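Glucose-6-phosphate dehydrogenase (Trypanosoma cruzi, PDB 5AQ1) catalyses the oxidation of glucose 6-phosphate to 6-phosphogluconolactone with reduction of NADP+, the entry step of the pentose phosphate pathway. Local coordinates at residues B[371-376]-B[400-405]. Numbering follows the deposited sequence.
Sequences ERLLDI and AQPSEA. With BG6 (6-O-phosphono-beta-D-glucopyranose), chain F.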
ATOM      1  N   GLU B 371     -32.325   8.929 -20.367  1.00 45.49           N
ATOM      2  CA  GLU B 371     -32.730   9.034 -18.966  1.00 45.01           C
ATOM      3  C   GLU B 371     -32.184  10.283 -18.290  1.00 43.74           C
ATOM      4  O   GLU B 371     -31.287  10.948 -18.805  1.00 43.20           O
ATOM      5  CB  GLU B 371     -32.284   7.785 -18.183  1.00 44.85           C
ATOM      6  CG  GLU B 371     -30.775   7.553 -18.143  1.00 44.03           C
ATOM      7  CD  GLU B 371     -30.359   6.375 -17.270  1.00 43.79           C
ATOM      8  OE1 GLU B 371     -31.227   5.771 -16.607  1.00 44.06           O
ATOM      9  OE2 GLU B 371     -29.149   6.051 -17.242  1.00 41.90           O
ATOM     10  N   ARG B 372     -32.749  10.589 -17.129  1.00 43.47           N
ATOM     11  CA  ARG B 372     -32.189  11.582 -16.233  1.00 42.54           C
ATOM     12  C   ARG B 372     -31.280  10.854 -15.254  1.00 40.50           C
ATOM     13  O   ARG B 372     -31.708   9.907 -14.595  1.00 39.34           O
ATOM     14  CB  ARG B 372     -33.298  12.313 -15.482  1.00 44.13           C
ATOM     15  CG  ARG B 372     -32.786  13.329 -14.472  1.00 44.62           C
ATOM     16  CD  ARG B 372     -33.787  14.454 -14.247  1.00 45.51           C
ATOM     17  NE  ARG B 372     -33.285  15.433 -13.284  1.00 44.51           N
ATOM     18  CZ  ARG B 372     -33.395  15.334 -11.959  1.00 45.44           C
ATOM     19  NH1 ARG B 372     -33.998  14.290 -11.392  1.00 45.06           N
ATOM     20  NH2 ARG B 372     -32.894  16.294 -11.189  1.00 46.79           N
ATOM     21  N   LEU B 373     -30.023  11.280 -15.174  1.00 38.84           N
ATOM     22  CA  LEU B 373     -29.057  10.631 -14.292  1.00 37.29           C
ATOM     23  C   LEU B 373     -27.917  11.554 -13.904  1.00 35.87           C
ATOM     24  O   LEU B 373     -27.422  12.332 -14.720  1.00 34.81           O
ATOM     25  CB  LEU B 373     -28.467   9.387 -14.964  1.00 37.87           C
ATOM     26  CG  LEU B 373     -27.440   8.583 -14.152  1.00 36.54           C
ATOM     27  CD1 LEU B 373     -28.073   7.986 -12.903  1.00 36.48           C
ATOM     28  CD2 LEU B 373     -26.821   7.492 -15.008  1.00 36.26           C
ATOM     29  N   LEU B 374     -27.525  11.463 -12.638  1.00 35.80           N
ATOM     30  CA  LEU B 374     -26.260  12.006 -12.169  1.00 35.82           C
ATOM     31  C   LEU B 374     -25.626  10.946 -11.288  1.00 35.82           C
ATOM     32  O   LEU B 374     -26.115  10.685 -10.184  1.00 35.92           O
ATOM     33  CB  LEU B 374     -26.462  13.301 -11.377  1.00 35.15           C
ATOM     34  CG  LEU B 374     -25.197  13.950 -10.801  1.00 34.01           C
ATOM     35  CD1 LEU B 374     -24.281  14.441 -11.910  1.00 33.28           C
ATOM     36  CD2 LEU B 374     -25.570  15.092  -9.873  1.00 34.78           C
ATOM     37  N   ASP B 375     -24.558  10.317 -11.771  1.00 35.84           N
ATOM     38  CA  ASP B 375     -23.846   9.343 -10.946  1.00 36.32           C
ATOM     39  C   ASP B 375     -22.336   9.412 -11.088  1.00 34.05           C
ATOM     40  O   ASP B 375     -21.795   9.952 -12.058  1.00 33.27           O
ATOM     41  CB  ASP B 375     -24.391   7.908 -11.146  1.00 38.80           C
ATOM     42  CG  ASP B 375     -23.961   7.254 -12.464  1.00 41.22           C
ATOM     43  OD1 ASP B 375     -23.225   7.867 -13.266  1.00 43.72           O
ATOM     44  OD2 ASP B 375     -24.369   6.093 -12.691  1.00 41.49           O
ATOM     45  N   ILE B 376     -21.676   8.866 -10.074  1.00 32.60           N
ATOM     46  CA  ILE B 376     -20.230   8.792 -10.001  1.00 31.77           C
ATOM     47  C   ILE B 376     -19.887   7.313  -9.926  1.00 31.15           C
ATOM     48  O   ILE B 376     -20.464   6.585  -9.116  1.00 30.18           O
ATOM     49  CB  ILE B 376     -19.712   9.511  -8.738  1.00 31.05           C
ATOM     50  CG1 ILE B 376     -20.112  10.990  -8.759  1.00 30.13           C
ATOM     51  CG2 ILE B 376     -18.200   9.380  -8.611  1.00 30.60           C
ATOM     52  CD1 ILE B 376     -20.131  11.630  -7.391  1.00 29.81           C
ATOM     53  N   ALA B 400     -26.496  10.479  -7.335  1.00 31.87           N
ATOM     54  CA  ALA B 400     -27.062  11.656  -6.680  1.00 32.36           C
ATOM     55  C   ALA B 400     -28.524  11.856  -7.052  1.00 32.89           C
ATOM     56  O   ALA B 400     -29.302  12.367  -6.248  1.00 31.78           O
ATOM     57  CB  ALA B 400     -26.252  12.894  -7.028  1.00 31.91           C
ATOM     58  N   GLN B 401     -28.885  11.470  -8.277  1.00 34.62           N
ATOM     59  CA  GLN B 401     -30.279  11.509  -8.726  1.00 37.25           C
ATOM     60  C   GLN B 401     -30.471  10.663  -9.991  1.00 37.46           C
ATOM     61  O   GLN B 401     -29.540  10.523 -10.780  1.00 36.46           O
ATOM     62  CB  GLN B 401     -30.711  12.956  -9.004  1.00 38.89           C
ATOM     63  CG  GLN B 401     -30.114  13.553 -10.275  1.00 39.98           C
ATOM     64  CD  GLN B 401     -29.978  15.064 -10.233  1.00 41.16           C
ATOM     65  OE1 GLN B 401     -30.187  15.697  -9.194  1.00 40.97           O
ATOM     66  NE2 GLN B 401     -29.618  15.650 -11.370  1.00 41.62           N
ATOM     67  N   PRO B 402     -31.659  10.092 -10.196  1.00 38.78           N
ATOM     68  CA  PRO B 402     -32.749  10.101  -9.233  1.00 38.67           C
ATOM     69  C   PRO B 402     -32.549   9.013  -8.191  1.00 39.39           C
ATOM     70  O   PRO B 402     -31.599   8.236  -8.288  1.00 39.53           O
ATOM     71  CB  PRO B 402     -33.959   9.768 -10.098  1.00 39.35           C
ATOM     72  CG  PRO B 402     -33.412   8.859 -11.139  1.00 39.39           C
ATOM     73  CD  PRO B 402     -32.024   9.364 -11.426  1.00 39.07           C
ATOM     74  N   SER B 403     -33.444   8.962  -7.208  1.00 41.15           N
ATOM     75  CA  SER B 403     -33.438   7.915  -6.193  1.00 42.87           C
ATOM     76  C   SER B 403     -32.038   7.738  -5.610  1.00 41.32           C
ATOM     77  O   SER B 403     -31.392   6.703  -5.793  1.00 39.83           O
ATOM     78  CB  SER B 403     -33.951   6.606  -6.793  1.00 46.28           C
ATOM     79  OG  SER B 403     -33.996   5.589  -5.813  1.00 50.78           O
ATOM     80  N   GLU B 404     -31.579   8.776  -4.921  1.00 40.45           N
ATOM     81  CA  GLU B 404     -30.192   8.848  -4.451  1.00 38.56           C
ATOM     82  C   GLU B 404     -29.769   7.624  -3.649  1.00 38.94           C
ATOM     83  O   GLU B 404     -30.503   7.148  -2.781  1.00 38.43           O
ATOM     84  CB  GLU B 404     -29.897  10.134  -3.661  1.00 37.98           C
ATOM     85  CG  GLU B 404     -31.039  10.706  -2.846  1.00 38.68           C
ATOM     86  CD  GLU B 404     -31.911  11.672  -3.634  1.00 38.42           C
ATOM     87  OE1 GLU B 404     -31.496  12.830  -3.834  1.00 37.43           O
ATOM     88  OE2 GLU B 404     -33.019  11.269  -4.044  1.00 38.23           O
ATOM     89  N   ALA B 405     -28.573   7.127  -3.966  1.00 39.33           N
ATOM     90  CA  ALA B 405     -28.061   5.889  -3.397  1.00 38.57           C
ATOM     91  C   ALA B 405     -26.548   5.784  -3.542  1.00 38.65           C
ATOM     92  O   ALA B 405     -25.943   6.425  -4.407  1.00 36.96           O
ATOM     93  CB  ALA B 405     -28.722   4.700  -4.071  1.00 38.59           C
TER
HETATM   94  C1  BG6 F 550     -28.282  24.156 -14.449  1.00 30.92           C
HETATM   95  C2  BG6 F 550     -27.947  24.125 -15.939  1.00 29.76           C
HETATM   96  O1  BG6 F 550     -27.204  24.742 -13.709  1.00 31.30           O
HETATM   97  O5  BG6 F 550     -28.503  22.823 -13.978  1.00 31.60           O
HETATM   98  C3  BG6 F 550     -29.072  23.441 -16.698  1.00 30.10           C
HETATM   99  O2  BG6 F 550     -27.752  25.453 -16.435  1.00 29.50           O
HETATM  100  C4  BG6 F 550     -29.273  22.052 -16.116  1.00 31.47           C
HETATM  101  O3  BG6 F 550     -28.783  23.346 -18.096  1.00 29.87           O
HETATM  102  C5  BG6 F 550     -29.592  22.164 -14.631  1.00 32.13           C
HETATM  103  O4  BG6 F 550     -30.327  21.390 -16.816  1.00 32.49           O
HETATM  104  C6  BG6 F 550     -29.833  20.791 -14.009  1.00 32.94           C
HETATM  105  O6  BG6 F 550     -29.941  20.895 -12.589  1.00 33.63           O
HETATM  106  P   BG6 F 550     -30.532  19.666 -11.735  1.00 34.65           P
HETATM  107  O1P BG6 F 550     -29.679  18.481 -12.124  1.00 37.93           O
HETATM  108  O2P BG6 F 550     -30.343  20.078 -10.302  1.00 37.03           O
HETATM  109  O3P BG6 F 550     -31.971  19.585 -12.186  1.00 38.15           O
HETATM  110  O   HOH W   1     -29.170  14.659 -14.148  1.00 27.41           O
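The guanidinium of R372 lies over the side-chain amide of Q401, planes 26° apart and stacked, with NH2 of R372 3.3 Å from CD of Q401. R372 suits this place because its chain, extended from CG to NE, carries the positive charge toward the phosphate of BG6, where its NH2 is 3.6 Å from O3P, near the guanidinium plane. Glutamine serves as a neutral donor: NE2 of Q401 gives a hydrogen bond of 2.9 Å to O1P of BG6 and another to a water, while its OE1 accepts from K215, which fixes the amide's rotation. Beside this lies the tight, buried part. N of L374 donates to O of Q401 (2.9 Å, 165° at the hydrogen), and O of L374 receives N of A400 at 2.9 Å and, weakly, N of Q401. The small methyl CB of A400 lets CD2 of L374 approach to 3.7 Å, and L374 packs on Y212 and L274. Toward exposed P402, after a cis peptide bond, the packing thins: its CD lies 3.2 Å from O of R372 but 4.4 Å from CD1 of L373. A400 and Q401 facing L374 form a classic beta bulge, here carrying Q401 of the glucose 6-phosphate site.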